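Glutathione reductase (Bartonella henselae, PDB 3O0H) probably catalyses the NADPH-dependent reduction of glutathione disulfide to glutathione, using bound FAD, as a dimeric flavoprotein disulfide reductase. Local coordinates at residues Gly46-Arg51 with Ala348-Ser353; Val423-Leu428 with Ile441-Lys446; Met314-Asn317 with Trp322-Gly325; Val374-Glu379 with His383-Val388; Ser248-Ala253 with Val267-Gly272. All coordinates share one frame; numbering follows the deposited sequence.

Contact 1: residues Gly46-Arg51 with Ala348-Ser353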
# COMPACT_ATOMS: atom_id res chain seq x y z
N GLY B 46 17.29 17.77 25.16
CA GLY B 46 16.82 17.83 26.55
C GLY B 46 16.94 16.49 27.20
O GLY B 46 17.37 16.38 28.36
N ALA B 47 16.61 15.44 26.45
CA ALA B 47 16.74 14.08 26.97
C ALA B 47 18.19 13.72 27.24
O ALA B 47 18.45 12.90 28.11
CB ALA B 47 16.08 13.04 25.99
N LEU B 48 19.13 14.33 26.50
CA LEU B 48 20.54 14.16 26.81
C LEU B 48 20.98 14.90 28.07
O LEU B 48 22.13 14.83 28.45
CB LEU B 48 21.45 14.62 25.68
CG LEU B 48 21.38 13.89 24.35
CD1 LEU B 48 22.31 14.65 23.41
CD2 LEU B 48 21.78 12.43 24.46
N GLY B 49 20.07 15.61 28.72
CA GLY B 49 20.40 16.28 29.97
C GLY B 49 20.87 17.70 29.75
O GLY B 49 21.35 18.32 30.68
N LYS B 50 20.77 18.23 28.54
CA LYS B 50 21.15 19.66 28.32
C LYS B 50 20.01 20.56 28.79
O LYS B 50 18.87 20.12 28.90
CB LYS B 50 21.41 19.95 26.84
CG LYS B 50 22.47 19.08 26.20
CD LYS B 50 23.82 19.23 26.87
CE LYS B 50 24.82 18.28 26.27
NZ LYS B 50 26.13 18.40 26.98
N ARG B 51 20.36 21.79 29.13
CA ARG B 51 19.38 22.82 29.47
C ARG B 51 18.97 23.50 28.16
O ARG B 51 19.77 24.12 27.48
CB ARG B 51 19.98 23.82 30.46
CG ARG B 51 20.61 23.13 31.66
CD ARG B 51 21.38 24.09 32.59
NE ARG B 51 22.36 24.89 31.84
CZ ARG B 51 22.33 26.22 31.73
NH1 ARG B 51 21.41 26.93 32.37
NH2 ARG B 51 23.26 26.84 31.00
N ALA B 348 26.41 18.13 17.03
CA ALA B 348 26.63 19.21 17.99
C ALA B 348 27.09 18.65 19.33
O ALA B 348 27.90 19.28 20.02
CB ALA B 348 25.37 19.98 18.18
N PHE B 349 26.56 17.49 19.68
CA PHE B 349 26.80 16.92 21.00
C PHE B 349 27.65 15.63 20.98
O PHE B 349 27.92 15.04 22.04
CB PHE B 349 25.44 16.69 21.67
CG PHE B 349 24.62 17.94 21.78
CD1 PHE B 349 25.06 18.99 22.56
CD2 PHE B 349 23.44 18.08 21.07
CE1 PHE B 349 24.32 20.18 22.67
CE2 PHE B 349 22.68 19.26 21.14
CZ PHE B 349 23.13 20.32 21.95
N GLU B 350 28.09 15.18 19.81
CA GLU B 350 28.95 13.97 19.75
C GLU B 350 30.14 14.16 18.78
O GLU B 350 30.24 15.16 18.06
CB GLU B 350 28.11 12.73 19.38
CG GLU B 350 27.16 12.24 20.48
CD GLU B 350 25.74 11.91 19.99
OE1 GLU B 350 25.60 11.15 18.99
OE2 GLU B 350 24.77 12.41 20.62
N ASN B 351 31.05 13.19 18.82
CA ASN B 351 32.16 13.12 17.89
C ASN B 351 31.84 12.07 16.81
O ASN B 351 32.36 10.96 16.81
CB ASN B 351 33.46 12.74 18.61
CG ASN B 351 34.64 12.69 17.66
OD1 ASN B 351 34.59 13.28 16.58
ND2 ASN B 351 35.72 11.99 18.05
N THR B 352 31.00 12.45 15.87
CA THR B 352 30.40 11.49 14.95
C THR B 352 29.58 12.26 13.98
O THR B 352 28.39 12.46 14.25
CB THR B 352 29.46 10.46 15.68
OG1 THR B 352 28.66 9.73 14.73
CG2 THR B 352 28.53 11.17 16.66
N SER B 353 30.19 12.72 12.89
CA SER B 353 29.41 13.48 11.89
C SER B 353 28.47 12.55 11.12
O SER B 353 28.90 11.85 10.17
CB SER B 353 30.30 14.28 10.92
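The Phe349 ring is approached obliquely by Lys50 and Leu48, while its own neighbour Ala348 places CB over one face, near the rim. The contact joins two helix ends at the surface of the FAD-binding part of the chain. Helix 36-47 begins within what fits a Rossmann-type GxGxxG pattern, and its end turns out through a Schellman motif at Gly49. The amide of Gly49 bonds back to Gly46 O at 2.8 Å. The positive phi of Gly49 reverses the chain, and Leu48 and Lys50 then both reach the end of helix 334-349.

Lys50 runs alongside the Phe349 side chain, the two heading opposite ways. The aliphatic part of the lysine makes this contact. Chi1 (-57°) sets CG 4.1 Å from Phe349 CE1. The bend at chi2 turns the outer chain so that CE comes within 3.8 Å of Phe349 CD1. Leu48 also touches Val345 of helix 334-349. Phe349 packs in addition on Lys157 in a loop. The contact is small and peripheral, and no polar bond is made across it. Leu48 meets the base of the phenylalanine side chain, with CD1 4.1 Å from Phe349 CB and 4.3 Å from Glu350 OE2.

Contact 2: residues Val423-Leu428 with Ile441-Lys446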
# COMPACT_ATOMS: atom_id res chain seq x y z
N VAL B 423 16.58 3.05 -11.37
CA VAL B 423 16.97 4.40 -11.01
C VAL B 423 15.81 5.37 -10.82
O VAL B 423 16.03 6.50 -10.37
CB VAL B 423 17.91 5.00 -12.06
CG1 VAL B 423 19.22 4.14 -12.14
CG2 VAL B 423 17.24 5.15 -13.42
N GLY B 424 14.61 4.95 -11.17
CA GLY B 424 13.41 5.76 -10.92
C GLY B 424 12.16 4.88 -10.86
O GLY B 424 12.11 3.84 -11.52
N ALA B 425 11.17 5.31 -10.09
CA ALA B 425 9.91 4.58 -9.98
C ALA B 425 8.80 5.61 -9.70
O ALA B 425 8.94 6.47 -8.81
CB ALA B 425 9.95 3.51 -8.84
N HIS B 426 7.71 5.47 -10.45
CA HIS B 426 6.63 6.46 -10.54
C HIS B 426 5.28 5.75 -10.55
O HIS B 426 5.09 4.81 -11.31
CB HIS B 426 6.81 7.31 -11.79
CG HIS B 426 8.21 7.79 -11.94
ND1 HIS B 426 8.76 8.75 -11.12
CD2 HIS B 426 9.22 7.36 -12.74
CE1 HIS B 426 10.03 8.92 -11.43
NE2 HIS B 426 10.33 8.10 -12.44
N VAL B 427 4.36 6.20 -9.70
CA VAL B 427 3.12 5.49 -9.46
C VAL B 427 2.02 6.54 -9.39
O VAL B 427 2.19 7.60 -8.77
CB VAL B 427 3.16 4.69 -8.15
CG1 VAL B 427 1.86 3.89 -7.89
CG2 VAL B 427 4.36 3.74 -8.08
N LEU B 428 0.90 6.24 -10.02
CA LEU B 428 -0.28 7.07 -9.93
C LEU B 428 -1.48 6.17 -9.80
O LEU B 428 -1.64 5.26 -10.60
CB LEU B 428 -0.39 7.98 -11.14
CG LEU B 428 -1.72 8.73 -11.24
CD1 LEU B 428 -1.45 10.08 -11.84
CD2 LEU B 428 -2.77 7.96 -12.02
N ILE B 441 12.63 1.94 -0.72
CA ILE B 441 13.58 1.14 0.04
C ILE B 441 14.43 0.30 -0.93
O ILE B 441 15.67 0.26 -0.80
CB ILE B 441 12.84 0.21 1.01
CG1 ILE B 441 12.03 1.05 2.04
CG2 ILE B 441 13.83 -0.75 1.75
CD1 ILE B 441 11.08 0.15 2.85
N SER B 442 13.78 -0.34 -1.90
CA SER B 442 14.47 -1.12 -2.89
C SER B 442 15.42 -0.26 -3.72
O SER B 442 16.56 -0.67 -3.97
CB SER B 442 13.46 -1.87 -3.75
OG SER B 442 12.74 -2.79 -2.93
N LEU B 443 14.99 0.93 -4.12
CA LEU B 443 15.84 1.86 -4.88
C LEU B 443 17.01 2.40 -4.03
O LEU B 443 18.14 2.50 -4.53
CB LEU B 443 15.06 3.01 -5.52
CG LEU B 443 14.53 2.74 -6.93
CD1 LEU B 443 13.55 1.63 -6.90
CD2 LEU B 443 13.90 3.95 -7.57
N LYS B 444 16.77 2.68 -2.75
CA LYS B 444 17.87 3.06 -1.83
C LYS B 444 18.95 1.98 -1.81
O LYS B 444 20.14 2.27 -1.67
CB LYS B 444 17.34 3.34 -0.39
CG LYS B 444 18.34 4.10 0.50
CD LYS B 444 18.49 5.55 -0.00
CE LYS B 444 19.36 6.43 0.86
NZ LYS B 444 19.61 7.69 0.12
N GLY B 445 18.52 0.73 -1.91
CA GLY B 445 19.37 -0.42 -1.96
C GLY B 445 20.04 -0.70 -3.30
O GLY B 445 20.84 -1.62 -3.38
N LYS B 446 19.69 0.10 -4.32
CA LYS B 446 20.20 -0.05 -5.70
C LYS B 446 19.93 -1.44 -6.26
O LYS B 446 20.70 -1.99 -7.04
CB LYS B 446 21.67 0.30 -5.77
CG LYS B 446 21.95 1.70 -5.21
CD LYS B 446 21.95 2.77 -6.24
CE LYS B 446 22.18 4.16 -5.61
NZ LYS B 446 23.43 4.15 -4.86
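This is a buried apolar contact between a helix and a strand of the antiparallel sheet in the dimerisation domain. One leucine carries it. Leu443, near the end of helix 432-444, points at strand 422-428 and touches it with a single methyl, CD2. That methyl lies 3.8 Å from Gly424 N and 4.0 Å from Val423 C. It also lies 4.2 Å from Ala425 CB, the one side-chain partner it meets across the contact. Most of the touching is therefore methyl against backbone. Gly424 has no side chain, and its main chain is met directly.

The strand carries a classic beta bulge here, with Val423 and Gly424 paired against the one residue Val414. The chain turns in a Schellman motif after the leucine: Lys446 has positive phi, and its amide bonds to Leu443 O at 2.9 Å.

Ser442, next to the leucine, has its OG hydrogen-bonded to Ser442 OG of the second subunit. The helix thus packs on the sheet and also meets the partner chain. Within the sheet, strand 422-428 runs between strands 371-375 and 409-416. Val374 of the first also touches Leu443. Ile439, from the same helix as Leu443, also packs on Ala425.

Contact 3: residues Met314-Asn317 with Trp322-Gly325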
# COMPACT_ATOMS: atom_id res chain seq x y z
N MET B 314 25.20 20.68 9.37
CA MET B 314 24.06 21.56 9.66
C MET B 314 24.50 22.87 10.39
O MET B 314 23.66 23.61 10.94
CB MET B 314 22.95 20.86 10.47
CG MET B 314 22.51 19.49 9.97
SD MET B 314 22.11 19.58 8.24
CE MET B 314 20.61 20.48 8.26
N THR B 315 25.80 23.18 10.31
CA THR B 315 26.37 24.38 10.95
C THR B 315 26.28 25.56 9.98
O THR B 315 26.62 25.46 8.78
CB THR B 315 27.88 24.22 11.30
OG1 THR B 315 28.20 22.85 11.56
CG2 THR B 315 28.28 25.10 12.54
N THR B 316 25.88 26.69 10.53
CA THR B 316 26.07 27.97 9.84
C THR B 316 27.55 28.38 9.79
O THR B 316 28.47 27.66 10.27
CB THR B 316 25.20 29.13 10.47
OG1 THR B 316 25.82 29.59 11.68
CG2 THR B 316 23.73 28.65 10.77
N ASN B 317 27.81 29.55 9.19
CA ASN B 317 29.13 30.16 9.25
C ASN B 317 29.53 30.69 10.63
O ASN B 317 30.65 31.13 10.79
CB ASN B 317 29.27 31.26 8.18
CG ASN B 317 28.35 32.46 8.46
OD1 ASN B 317 27.20 32.30 8.79
ND2 ASN B 317 28.89 33.65 8.32
N TRP B 322 23.40 26.63 14.35
CA TRP B 322 23.06 25.56 13.40
C TRP B 322 21.69 25.87 12.86
O TRP B 322 21.04 26.77 13.37
CB TRP B 322 23.05 24.19 14.11
CG TRP B 322 24.42 23.55 14.46
CD1 TRP B 322 25.05 22.55 13.75
CD2 TRP B 322 25.22 23.80 15.60
NE1 TRP B 322 26.20 22.19 14.37
CE2 TRP B 322 26.35 22.94 15.51
CE3 TRP B 322 25.11 24.66 16.69
CZ2 TRP B 322 27.36 22.92 16.46
CZ3 TRP B 322 26.11 24.65 17.64
CH2 TRP B 322 27.23 23.78 17.53
N ALA B 323 21.25 25.16 11.82
CA ALA B 323 19.88 25.35 11.26
C ALA B 323 19.44 24.03 10.64
O ALA B 323 20.29 23.29 10.12
CB ALA B 323 19.84 26.48 10.20
N VAL B 324 18.14 23.74 10.68
CA VAL B 324 17.57 22.50 10.17
C VAL B 324 16.26 22.85 9.47
O VAL B 324 15.60 23.85 9.81
CB VAL B 324 17.30 21.49 11.33
CG1 VAL B 324 18.62 21.03 11.92
CG2 VAL B 324 16.41 22.10 12.45
N GLY B 325 15.88 22.03 8.49
CA GLY B 325 14.56 22.10 7.93
C GLY B 325 14.43 22.97 6.76
O GLY B 325 15.43 23.27 6.11
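Thr315 lays its methyl CG2 over the five-membered ring of Trp322, 4.2 Å from the centroid and 15° off the ring normal. This is a CH-pi contact. It accompanies a single beta bridge between Thr315 and Trp322. The bridge joins the loop at 314-317 to strand 321-323, an outermost strand of the five-stranded parallel sheet of the FAD-binding, Rossmann-type fold. The two side chains run alongside each other in the same direction. Chi1 of Thr315 is off a staggered position, but CG2 still lies roughly opposite the backbone N and comes over the indole.

The hydrogen bond across the contact is made by the main chain. Ala323 N donates to Met314 O at 3.0 Å, with an N-H...O angle of 156°. The same oxygen also sits obliquely to the indole, 3.3 Å from Trp322 CD1.

The Thr316 methyl CG2 lies 4.0 Å from Trp322 C. Its OG1 bonds to Ile321 O, just before the tryptophan. Helix 334-349 packs here too, and its Phe344 meets the Trp322 ring edge-to-face. Two residues after the strand comes Gly325, which touches the bound FAD.

Met314 reaches Ala323 and Val324. Its chain bends at chi2 and chi3, which puts CE 3.4 Å from Ala323 O and 4.2 Å from Val324 CG1.

Contact 4: residues Val374-Glu379 with His383-Val388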
# COMPACT_ATOMS: atom_id res chain seq x y z
N VAL B 374 9.91 8.34 -6.81
CA VAL B 374 11.27 8.26 -6.24
C VAL B 374 12.26 8.16 -7.37
O VAL B 374 12.03 7.49 -8.35
CB VAL B 374 11.40 7.06 -5.23
CG1 VAL B 374 10.99 5.75 -5.83
CG2 VAL B 374 12.79 6.95 -4.62
N GLY B 375 13.38 8.84 -7.22
CA GLY B 375 14.43 8.80 -8.24
C GLY B 375 14.08 9.54 -9.51
O GLY B 375 13.26 10.45 -9.50
N LEU B 376 14.71 9.14 -10.60
CA LEU B 376 14.70 9.92 -11.82
C LEU B 376 13.46 9.71 -12.68
O LEU B 376 13.08 8.58 -12.98
CB LEU B 376 15.90 9.59 -12.66
CG LEU B 376 17.27 9.91 -12.04
CD1 LEU B 376 18.33 9.39 -12.94
CD2 LEU B 376 17.46 11.44 -11.72
N SER B 377 12.88 10.83 -13.09
CA SER B 377 11.91 10.82 -14.21
C SER B 377 12.49 10.19 -15.45
O SER B 377 13.71 10.13 -15.67
CB SER B 377 11.47 12.24 -14.55
OG SER B 377 12.58 12.95 -15.13
N GLU B 378 11.61 9.70 -16.29
CA GLU B 378 12.00 9.15 -17.55
C GLU B 378 12.91 10.11 -18.35
O GLU B 378 13.97 9.73 -18.86
CB GLU B 378 10.72 8.77 -18.32
CG GLU B 378 10.96 8.29 -19.69
CD GLU B 378 9.78 7.54 -20.30
OE1 GLU B 378 8.76 7.27 -19.64
OE2 GLU B 378 9.92 7.20 -21.47
N GLU B 379 12.55 11.39 -18.39
CA GLU B 379 13.30 12.35 -19.20
C GLU B 379 14.70 12.64 -18.58
O GLU B 379 15.70 12.67 -19.29
CB GLU B 379 12.50 13.65 -19.31
CG GLU B 379 13.25 14.82 -19.96
CD GLU B 379 13.31 14.79 -21.48
OE1 GLU B 379 12.77 13.87 -22.17
OE2 GLU B 379 13.90 15.76 -21.99
N HIS B 383 18.68 11.46 -20.49
CA HIS B 383 19.86 12.33 -20.67
C HIS B 383 21.06 11.90 -19.83
O HIS B 383 22.21 12.14 -20.22
CB HIS B 383 19.50 13.76 -20.31
CG HIS B 383 18.62 14.41 -21.33
ND1 HIS B 383 17.28 14.63 -21.13
CD2 HIS B 383 18.89 14.84 -22.58
CE1 HIS B 383 16.77 15.20 -22.21
NE2 HIS B 383 17.72 15.33 -23.11
N ARG B 384 20.79 11.30 -18.67
CA ARG B 384 21.82 10.89 -17.72
C ARG B 384 22.57 9.60 -18.11
O ARG B 384 23.76 9.48 -17.83
CB ARG B 384 21.20 10.74 -16.32
CG ARG B 384 22.11 10.17 -15.21
CD ARG B 384 23.24 11.12 -14.79
NE ARG B 384 23.91 10.59 -13.59
CZ ARG B 384 24.92 9.72 -13.59
NH1 ARG B 384 25.43 9.24 -14.73
NH2 ARG B 384 25.42 9.30 -12.44
N TYR B 385 21.87 8.65 -18.72
CA TYR B 385 22.42 7.31 -18.95
C TYR B 385 22.45 6.99 -20.42
O TYR B 385 21.53 7.39 -21.14
CB TYR B 385 21.57 6.25 -18.25
CG TYR B 385 21.64 6.38 -16.74
CD1 TYR B 385 22.78 5.99 -16.04
CD2 TYR B 385 20.59 6.91 -16.04
CE1 TYR B 385 22.85 6.14 -14.65
CE2 TYR B 385 20.65 7.06 -14.69
CZ TYR B 385 21.77 6.66 -13.99
OH TYR B 385 21.81 6.85 -12.65
N LYS B 386 23.47 6.25 -20.86
CA LYS B 386 23.55 5.84 -22.29
C LYS B 386 22.36 4.94 -22.69
O LYS B 386 21.78 5.06 -23.79
CB LYS B 386 24.91 5.15 -22.60
N ARG B 387 21.95 4.05 -21.79
CA ARG B 387 20.83 3.15 -22.07
C ARG B 387 19.82 3.12 -20.93
O ARG B 387 20.19 2.86 -19.79
CB ARG B 387 21.31 1.74 -22.37
CG ARG B 387 20.20 0.79 -22.85
CD ARG B 387 20.71 -0.66 -22.95
NE ARG B 387 19.63 -1.64 -23.19
CZ ARG B 387 19.25 -2.09 -24.39
NH1 ARG B 387 19.81 -1.65 -25.52
NH2 ARG B 387 18.27 -2.99 -24.48
N VAL B 388 18.57 3.39 -21.26
CA VAL B 388 17.48 3.44 -20.30
C VAL B 388 16.34 2.56 -20.80
O VAL B 388 15.87 2.70 -21.93
CB VAL B 388 16.99 4.89 -20.11
CG1 VAL B 388 15.68 4.94 -19.24
CG2 VAL B 388 18.16 5.75 -19.53
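His383 turns back toward Glu379, one helical turn earlier. Its CB lies 4.1 Å from Glu379 O, and CG is about as close. The ring then brings ND1 to the same oxygen, and the hydrogen bond is 3.1 Å long with an N-H...O angle of 141°. It is not well aimed. The donor lies above the carbonyl plane, and the oxygen is tilted 28° from the ring plane. CG is anti to the carbonyl carbon, beside the backbone N, and from there the ring can reach back along the helix.

At the tip, CE1 faces Glu379 OE2, which lies at the ring edge and in its plane. Their separation of 2.9 Å is short for carbon and oxygen, so this detail is doubtful. The carboxylate and ring planes are 74° apart.

Glu379 O also accepts a weak helical bond from His383 N. Both residues belong to the short helix 378-384, which links strands 371-375 and 387-395 of the antiparallel sheet in the dimerisation domain. Ser377 stands at its N-cap, with OG bonded to Asp380 N.

Leu376, before the helix, and Tyr385, after it, cross at about a right angle. Leu376 CD1 meets the ring edge, 3.7 Å from Tyr385 CE2. Arg384 CG lies over one face of that ring.

Contact 5: residues Ser248-Ala253 with Val267-Gly272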
# COMPACT_ATOMS: atom_id res chain seq x y z
N SER B 248 -11.76 22.54 -13.82
CA SER B 248 -11.27 23.39 -14.88
C SER B 248 -9.83 23.74 -14.59
O SER B 248 -9.54 24.21 -13.52
CB SER B 248 -12.07 24.69 -14.91
OG SER B 248 -13.36 24.42 -15.37
N ILE B 249 -8.95 23.49 -15.54
CA ILE B 249 -7.57 23.85 -15.42
C ILE B 249 -7.24 24.81 -16.55
O ILE B 249 -7.39 24.49 -17.74
CB ILE B 249 -6.64 22.63 -15.44
CG1 ILE B 249 -7.04 21.60 -14.39
CG2 ILE B 249 -5.21 23.11 -15.26
CD1 ILE B 249 -6.03 20.31 -14.30
N ILE B 250 -6.84 26.00 -16.17
CA ILE B 250 -6.48 27.01 -17.08
C ILE B 250 -4.97 27.18 -17.03
O ILE B 250 -4.41 27.54 -15.98
CB ILE B 250 -7.16 28.36 -16.75
CG1 ILE B 250 -8.68 28.20 -16.68
CG2 ILE B 250 -6.86 29.39 -17.86
CD1 ILE B 250 -9.40 29.49 -16.48
N TYR B 251 -4.33 27.02 -18.19
CA TYR B 251 -2.89 27.15 -18.30
C TYR B 251 -2.47 28.48 -18.90
O TYR B 251 -3.28 29.23 -19.41
CB TYR B 251 -2.35 25.99 -19.13
CG TYR B 251 -2.39 24.69 -18.43
CD1 TYR B 251 -1.60 24.48 -17.30
CD2 TYR B 251 -3.19 23.64 -18.87
CE1 TYR B 251 -1.62 23.30 -16.61
CE2 TYR B 251 -3.20 22.42 -18.18
CZ TYR B 251 -2.40 22.27 -17.06
OH TYR B 251 -2.36 21.12 -16.29
N GLU B 252 -1.17 28.75 -18.83
CA GLU B 252 -0.54 29.98 -19.23
C GLU B 252 -1.22 31.18 -18.56
O GLU B 252 -1.33 32.26 -19.13
CB GLU B 252 -0.51 30.08 -20.76
CG GLU B 252 0.00 28.76 -21.46
CD GLU B 252 1.51 28.45 -21.26
OE1 GLU B 252 2.26 29.40 -20.92
OE2 GLU B 252 1.92 27.24 -21.45
N ALA B 253 -1.67 30.95 -17.33
CA ALA B 253 -2.54 31.87 -16.61
C ALA B 253 -1.71 32.65 -15.57
O ALA B 253 -1.13 32.06 -14.67
CB ALA B 253 -3.68 31.09 -15.91
N VAL B 267 -11.57 37.08 -10.43
CA VAL B 267 -10.16 36.87 -10.70
C VAL B 267 -9.92 37.23 -12.15
O VAL B 267 -10.45 36.57 -13.05
CB VAL B 267 -9.72 35.43 -10.42
CG1 VAL B 267 -8.21 35.28 -10.70
CG2 VAL B 267 -10.04 35.01 -8.93
N VAL B 268 -9.11 38.26 -12.37
CA VAL B 268 -8.85 38.78 -13.67
C VAL B 268 -7.44 38.36 -14.05
O VAL B 268 -6.51 38.68 -13.33
CB VAL B 268 -8.98 40.32 -13.69
CG1 VAL B 268 -8.78 40.87 -15.10
CG2 VAL B 268 -10.35 40.75 -13.12
N LEU B 269 -7.30 37.68 -15.20
CA LEU B 269 -6.00 37.18 -15.73
C LEU B 269 -5.40 38.19 -16.65
O LEU B 269 -6.12 39.05 -17.15
CB LEU B 269 -6.18 35.84 -16.49
CG LEU B 269 -6.87 34.69 -15.76
CD1 LEU B 269 -6.80 33.39 -16.57
CD2 LEU B 269 -6.20 34.46 -14.42
N THR B 270 -4.09 38.10 -16.91
CA THR B 270 -3.45 39.09 -17.79
C THR B 270 -3.94 39.04 -19.26
O THR B 270 -3.73 39.99 -20.00
CB THR B 270 -1.91 38.98 -17.83
OG1 THR B 270 -1.55 37.62 -18.10
CG2 THR B 270 -1.28 39.45 -16.52
N ASN B 271 -4.55 37.93 -19.68
CA ASN B 271 -5.05 37.81 -21.03
C ASN B 271 -6.51 38.25 -21.21
O ASN B 271 -7.07 38.10 -22.30
CB ASN B 271 -4.89 36.38 -21.51
CG ASN B 271 -5.92 35.45 -20.92
OD1 ASN B 271 -6.64 35.80 -19.98
ND2 ASN B 271 -6.01 34.26 -21.49
N GLY B 272 -7.13 38.76 -20.15
CA GLY B 272 -8.48 39.27 -20.22
C GLY B 272 -9.56 38.34 -19.68
O GLY B 272 -10.67 38.79 -19.39
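The apolar contacts centre on Leu269. Its CD1 methyl reaches both partners on the segment 248-253, lying 3.9 Å from Ala253 CB and 4.2 Å from Ile250 CG2. Chi1 of -54° sets the chain beside the backbone N, and the near-extended chi2 carries CD1 out to both. Leu220 of strand 216-220 touches both Ile250 and Leu269, and Val255 also packs on the leucine. Together they make a small apolar cluster.

Two sheets meet here. Strand 248-250 is an outermost strand of a four-stranded parallel sheet whose strand 193-197 leads into what fits a second Rossmann-type glycine pattern. In this family that sheet belongs to the probable NADPH-binding domain. Strand 264-269 is the middle of a three-stranded antiparallel sheet.

Hydrogen bonds lie within each part or run to outside partners. A type I turn from Leu269 to Gly272 follows the strand, with Gly272 N bonded to Leu269 O at 3.2 Å. On the other segment, Ile250 is bonded through its backbone to Leu219 and His221 in the parallel sheet.

With methyl groups alone touching, the two segments are joined here by hydrophobic burial, without directional bonds between them.

Contacts 1 and 3 belong to the FAD-binding part. Their centres are 15 Å apart, and Ala348 CB packs on Trp322 CZ2 at 3.9 Å, linking helix 334-349 to strand 321-323. Along the chain, contact 1 closes a long loop that holds both contact 3 and contact 5. Contact 5 lies far off, about 52 Å from contact 1 between centres, in the probable NADPH-binding part. Contacts 4 and 2 follow in that order in the dimerisation domain, with centres 12 Å apart. They reach one antiparallel sheet, and His426 NE2 probably bonds to Leu376 O at 2.8 Å. The five contacts thus sample three separate regions of the subunit.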